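Local coordinates for protein MTH0777 (Methanothermobacter thermautotrophicus, PDB 1KJN) that is of unknown function but adopts a three-layer alpha-beta-alpha fold with a parallel sheet and pairs with a second copy of itself, at residues Y27-H30 with K31-K35; L95-F98 with A99-N103; A115-L118 with E119-V122. One frame throughout, in Å; residues are numbered along the deposited sequence.

Contact 1: Y27-H30 with K31-K35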
# COMPACT_ATOMS: atom_id res chain seq x y z
N TYR A 27 -8.36 -0.33 3.09
CA TYR A 27 -9.27 -1.43 3.39
C TYR A 27 -10.37 -0.97 4.36
O TYR A 27 -11.54 -1.25 4.16
CB TYR A 27 -8.52 -2.62 4.00
CG TYR A 27 -9.41 -3.82 4.27
CD1 TYR A 27 -9.95 -4.04 5.54
CD2 TYR A 27 -9.74 -4.71 3.25
CE1 TYR A 27 -10.82 -5.14 5.78
CE2 TYR A 27 -10.59 -5.81 3.48
CZ TYR A 27 -11.13 -6.01 4.74
OH TYR A 27 -11.93 -7.11 4.97
N THR A 28 -9.96 -0.27 5.41
CA THR A 28 -10.89 0.24 6.42
C THR A 28 -11.83 1.28 5.80
O THR A 28 -13.02 1.25 6.06
CB THR A 28 -10.14 0.85 7.60
OG1 THR A 28 -9.16 -0.09 8.05
CG2 THR A 28 -11.09 1.18 8.77
N SER A 29 -11.29 2.16 4.95
CA SER A 29 -12.12 3.19 4.31
C SER A 29 -13.18 2.56 3.41
O SER A 29 -14.32 3.04 3.33
CB SER A 29 -11.26 4.17 3.51
OG SER A 29 -12.09 5.09 2.79
N HIS A 30 -12.81 1.49 2.73
CA HIS A 30 -13.74 0.78 1.88
C HIS A 30 -14.82 0.17 2.76
O HIS A 30 -15.98 0.16 2.38
CB HIS A 30 -13.04 -0.32 1.10
CG HIS A 30 -13.98 -1.20 0.35
ND1 HIS A 30 -14.21 -2.52 0.70
CD2 HIS A 30 -14.73 -0.97 -0.76
CE1 HIS A 30 -15.05 -3.06 -0.16
NE2 HIS A 30 -15.38 -2.14 -1.06
N LYS A 31 -14.44 -0.35 3.93
CA LYS A 31 -15.43 -0.94 4.83
C LYS A 31 -16.44 0.12 5.25
O LYS A 31 -17.64 -0.14 5.28
CB LYS A 31 -14.75 -1.51 6.08
CG LYS A 31 -13.87 -2.70 5.80
CD LYS A 31 -14.68 -3.92 5.36
CE LYS A 31 -15.25 -4.68 6.55
NZ LYS A 31 -15.89 -5.95 6.11
N LEU A 32 -15.94 1.32 5.55
CA LEU A 32 -16.79 2.41 5.98
C LEU A 32 -17.72 2.89 4.88
O LEU A 32 -18.89 3.17 5.14
CB LEU A 32 -15.94 3.56 6.55
CG LEU A 32 -15.26 3.26 7.89
CD1 LEU A 32 -14.32 4.37 8.31
CD2 LEU A 32 -16.32 3.04 8.96
N LYS A 33 -17.21 2.95 3.65
CA LYS A 33 -18.01 3.38 2.50
C LYS A 33 -19.11 2.35 2.21
O LYS A 33 -20.14 2.68 1.63
CB LYS A 33 -17.14 3.57 1.25
CG LYS A 33 -16.28 4.84 1.29
CD LYS A 33 -15.31 4.91 0.11
CE LYS A 33 -16.03 5.03 -1.24
NZ LYS A 33 -17.03 6.15 -1.28
N LYS A 34 -18.83 1.11 2.56
CA LYS A 34 -19.75 0.00 2.38
C LYS A 34 -20.91 0.26 3.34
O LYS A 34 -22.04 -0.14 3.09
CB LYS A 34 -19.04 -1.31 2.75
CG LYS A 34 -19.43 -2.52 1.94
CD LYS A 34 -19.01 -2.38 0.49
CE LYS A 34 -19.43 -3.62 -0.29
NZ LYS A 34 -19.48 -3.38 -1.76
N LYS A 35 -20.61 0.92 4.46
CA LYS A 35 -21.64 1.25 5.45
C LYS A 35 -22.36 2.58 5.15
O LYS A 35 -23.18 3.03 5.96
CB LYS A 35 -21.03 1.29 6.86
CG LYS A 35 -20.64 -0.06 7.43
CD LYS A 35 -19.90 0.15 8.74
CE LYS A 35 -19.62 -1.14 9.46
NZ LYS A 35 -20.87 -1.72 10.01
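Tyr27 and Lys31, one helical turn apart, run side by side and point the same way. Apolar packing comes first: Lys31 CG lies 3.9 Å from Tyr27 CE1, and Lys31 CD keeps close to the same ring, near CE1 and CZ. Bends at chi2 (-68°) and chi3 (-83°) bring these two carbons alongside the ring and carry the ammonium outward. Lys31 NZ has a long, weak ion pair with Asp150, while Tyr27 OH is hydrogen-bonded to the same carboxylate. One turn on, His30 and Lys34 repeat the parallel arrangement, Lys34 CD sitting 4.0 Å from His30 NE2. On this flank Tyr27, His30 and Lys34 also pack on Val53 and Glu57 of the second subunit.

The contact is the last two turns of helix 21-34, the crossover helix of the beta-alpha-beta unit that joins strands 8-12 and 38-43. Four backbone bonds of the i to i+4 kind hold it, among them Leu32 N to Thr28 O at 3.0 Å and Lys33 N to Ser29 O at 2.9 Å.

Polar ends find partners beyond the helix or one turn back. Ser29 OG bonds to Tyr60 O, Lys33 NZ forms a salt bridge with Asp62, and buried Thr28 OG1 is satisfied by Leu24 O. Leu32 turns to the sheet, against Ala9, Met11 and Val39.

Contact 2: L95-F98 with A99-N103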
# COMPACT_ATOMS: atom_id res chain seq x y z
N LEU A 95 -4.14 11.75 17.00
CA LEU A 95 -5.46 11.16 17.22
C LEU A 95 -6.13 11.82 18.43
O LEU A 95 -7.33 12.07 18.40
CB LEU A 95 -5.36 9.64 17.44
CG LEU A 95 -6.71 8.95 17.72
CD1 LEU A 95 -7.68 9.25 16.57
CD2 LEU A 95 -6.55 7.45 17.93
N VAL A 96 -5.36 12.10 19.47
CA VAL A 96 -5.89 12.74 20.68
C VAL A 96 -6.45 14.11 20.32
O VAL A 96 -7.60 14.43 20.65
CB VAL A 96 -4.78 12.90 21.78
CG1 VAL A 96 -5.30 13.75 22.97
CG2 VAL A 96 -4.35 11.53 22.28
N THR A 97 -5.68 14.86 19.55
CA THR A 97 -6.09 16.20 19.14
C THR A 97 -7.37 16.13 18.32
O THR A 97 -8.33 16.84 18.60
CB THR A 97 -5.00 16.92 18.33
OG1 THR A 97 -3.80 17.03 19.11
CG2 THR A 97 -5.47 18.32 17.94
N PHE A 98 -7.40 15.27 17.31
CA PHE A 98 -8.58 15.15 16.47
C PHE A 98 -9.80 14.70 17.26
O PHE A 98 -10.92 15.13 16.98
CB PHE A 98 -8.33 14.19 15.30
CG PHE A 98 -7.52 14.80 14.18
CD1 PHE A 98 -8.06 15.80 13.37
CD2 PHE A 98 -6.24 14.34 13.90
CE1 PHE A 98 -7.33 16.32 12.31
CE2 PHE A 98 -5.50 14.86 12.83
CZ PHE A 98 -6.04 15.85 12.04
N ALA A 99 -9.59 13.84 18.24
CA ALA A 99 -10.70 13.34 19.04
C ALA A 99 -11.28 14.41 19.96
O ALA A 99 -12.48 14.44 20.16
CB ALA A 99 -10.26 12.12 19.85
N GLY A 100 -10.42 15.29 20.48
CA GLY A 100 -10.88 16.34 21.37
C GLY A 100 -11.77 17.33 20.65
O GLY A 100 -12.72 17.86 21.22
N ILE A 101 -11.47 17.54 19.38
CA ILE A 101 -12.23 18.44 18.53
C ILE A 101 -13.56 17.82 18.07
O ILE A 101 -14.61 18.47 18.11
CB ILE A 101 -11.42 18.81 17.29
CG1 ILE A 101 -10.20 19.65 17.68
CG2 ILE A 101 -12.32 19.51 16.24
CD1 ILE A 101 -9.23 19.92 16.53
N LEU A 102 -13.51 16.57 17.61
CA LEU A 102 -14.71 15.90 17.10
C LEU A 102 -15.67 15.33 18.13
O LEU A 102 -16.87 15.25 17.86
CB LEU A 102 -14.33 14.84 16.07
CG LEU A 102 -13.83 15.44 14.76
CD1 LEU A 102 -13.15 14.36 13.90
CD2 LEU A 102 -14.97 16.10 14.02
N ASN A 103 -15.15 14.89 19.28
CA ASN A 103 -16.00 14.35 20.36
C ASN A 103 -17.04 13.35 19.83
O ASN A 103 -18.23 13.46 20.12
CB ASN A 103 -16.69 15.53 21.08
CG ASN A 103 -17.53 15.11 22.28
OD1 ASN A 103 -17.15 14.22 23.05
ND2 ASN A 103 -18.68 15.76 22.47
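Thr97 and Ile101 meet through their methyl ends, Thr97 CG2 lying 4.3 Å from Ile101 CD1 on the outer side of helix 89-102. Ile101 sends CG1 back along the helix, anti to its own carbonyl carbon (chi1 -67°), and that branch runs over the preceding turn, with CG1 3.5 Å from Thr97 O. Thr97 OG1 takes another course and is hydrogen-bonded to Ala93 O, one turn earlier.

Phe98 and Leu102 form the next i to i+4 pair; here the side chains do not meet, and the later one rests on backbone alone, Leu102 CB lying 3.5 Å from Phe98 O. Both residues are buried. With CG opposite its carbonyl carbon (chi1 -78°), the phenyl ring leaves the helix for the interior, among Leu10 and Val12 of strand 8-12, Leu82 of strand 81-86 and Leu67, Cys70 and Ile71 of helix 67-73. Leu102 joins it on Leu10, and Phe98, Ile101 and Leu102 all pack on Leu74. Ala99 CB lies 3.3 Å from Leu95 O, and both residues pack on Leu82. Helix 89-102 is the crossover between strands 81-86 and 105-111, and these side chains lay it against the sheet.

Among the backbone bonds, Leu102 N to Phe98 O (3.0 Å, N-H...O angle 162°) is straight. Thr97 O receives two weak ones, from Ile101 N at 3.3 Å and from Gly100 N at 3.2 Å. Asn103 then leaves the helix with positive phi, its N still bonded to Ala99 O at 2.8 Å and its side-chain ND2 to Glu76. The chemistry is that of an amphipathic helix end: between the side chains contact is purely apolar, and the polar work falls to the backbone, whose grip weakens at Thr97 O on the exposed side.

Contact 3: A115-L118 with E119-V122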
# COMPACT_ATOMS: atom_id res chain seq x y z
N ALA A 115 5.76 -5.95 21.31
CA ALA A 115 4.63 -5.98 22.25
C ALA A 115 4.71 -4.87 23.31
O ALA A 115 3.69 -4.32 23.71
CB ALA A 115 4.54 -7.34 22.92
N ASP A 116 5.93 -4.54 23.76
CA ASP A 116 6.13 -3.50 24.76
C ASP A 116 5.70 -2.14 24.22
O ASP A 116 5.00 -1.39 24.89
CB ASP A 116 7.60 -3.42 25.21
CG ASP A 116 8.05 -4.67 25.96
OD1 ASP A 116 7.22 -5.28 26.68
OD2 ASP A 116 9.24 -5.05 25.82
N VAL A 117 6.13 -1.85 23.00
CA VAL A 117 5.79 -0.59 22.36
C VAL A 117 4.27 -0.52 22.22
O VAL A 117 3.67 0.53 22.49
CB VAL A 117 6.46 -0.45 20.97
CG1 VAL A 117 5.99 0.82 20.28
CG2 VAL A 117 7.98 -0.46 21.12
N LEU A 118 3.64 -1.63 21.85
CA LEU A 118 2.18 -1.65 21.71
C LEU A 118 1.55 -1.32 23.04
O LEU A 118 0.59 -0.55 23.09
CB LEU A 118 1.67 -3.01 21.27
CG LEU A 118 2.07 -3.44 19.87
CD1 LEU A 118 1.29 -4.67 19.47
CD2 LEU A 118 1.76 -2.32 18.94
N GLU A 119 2.09 -1.90 24.11
CA GLU A 119 1.57 -1.69 25.45
C GLU A 119 1.54 -0.22 25.85
O GLU A 119 0.53 0.29 26.33
CB GLU A 119 2.36 -2.50 26.48
CG GLU A 119 1.65 -2.66 27.81
CD GLU A 119 2.48 -3.43 28.84
OE1 GLU A 119 3.13 -4.44 28.46
OE2 GLU A 119 2.46 -3.04 30.03
N GLU A 120 2.65 0.48 25.60
CA GLU A 120 2.75 1.90 25.92
C GLU A 120 1.72 2.69 25.13
O GLU A 120 1.02 3.54 25.67
CB GLU A 120 4.15 2.41 25.58
CG GLU A 120 5.28 1.62 26.21
CD GLU A 120 6.65 1.96 25.63
OE1 GLU A 120 6.74 2.32 24.43
OE2 GLU A 120 7.65 1.85 26.37
N LEU A 121 1.60 2.39 23.84
CA LEU A 121 0.65 3.08 22.97
C LEU A 121 -0.79 2.79 23.41
O LEU A 121 -1.63 3.68 23.46
CB LEU A 121 0.88 2.69 21.51
CG LEU A 121 2.16 3.28 20.92
CD1 LEU A 121 2.51 2.62 19.60
CD2 LEU A 121 2.00 4.77 20.74
N VAL A 122 -1.04 1.54 23.78
CA VAL A 122 -2.36 1.13 24.23
C VAL A 122 -2.70 1.87 25.52
O VAL A 122 -3.78 2.46 25.63
CB VAL A 122 -2.42 -0.41 24.45
CG1 VAL A 122 -3.65 -0.80 25.24
CG2 VAL A 122 -2.41 -1.13 23.10
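Four i to i+4 backbone bonds bind the first turns of helix 115-128, from Glu119 N to Ala115 O (2.9 Å) through to Val122 N to Leu118 O (2.7 Å), with Leu121 N to Val117 O the straightest at 168°. Val117 and Leu121 lie alongside each other and point the same way, Val117 CG1 touching Leu121 CD1 at 4.0 Å. Val122 CG2, anti to its own carbonyl carbon, is set back over the previous turn, 3.1 Å from Leu118 O. Leu118, Leu121 and Val122 pack on Ile110 of strand 105-111, and so seat this crossover helix of the unit ending in strand 132-136 against the sheet.

The acidic side chains lie on the exposed side. Glu120 CG passes 3.3 Å from Asp116 O, and its carboxylate oxygen OE1 comes beside Val117 CA at 3.7 Å. Asp116 OD1 and Glu119 OE1 are 4.5 Å apart. Just before the helix, Asp114 OD1 accepts a hydrogen bond from Asp116 N. Like charges this close should repel mildly, but both lie near the N-terminal end of the helix, Asp116 in the first turn and Glu119 just beyond it, where the helix dipole probably eases the repulsion.

In the fold
The three contacts come in series along the chain, each within one helix: 21-34 for contact 1, 89-102 for contact 2 and 115-128 for contact 3. Each helix links two neighbouring strands of the six-stranded parallel sheet, in the order 3-2-1-4-5-6 of Rossmann-like folds: after strand 63-66 the chain crosses back to lay 81-86 beside 8-12. Contacts 1 and 2, centres about 21 Å apart, both reach strand 8-12. Contacts 2 and 3, also about 21 Å between centres, belong to consecutive crossovers sharing strand 105-111. Contacts 1 and 3 lie on opposite sides of the chain's centre, with centres about 27 Å apart. Contact 1 alone touches the second subunit, placing helix 21-34 at the dimer interface.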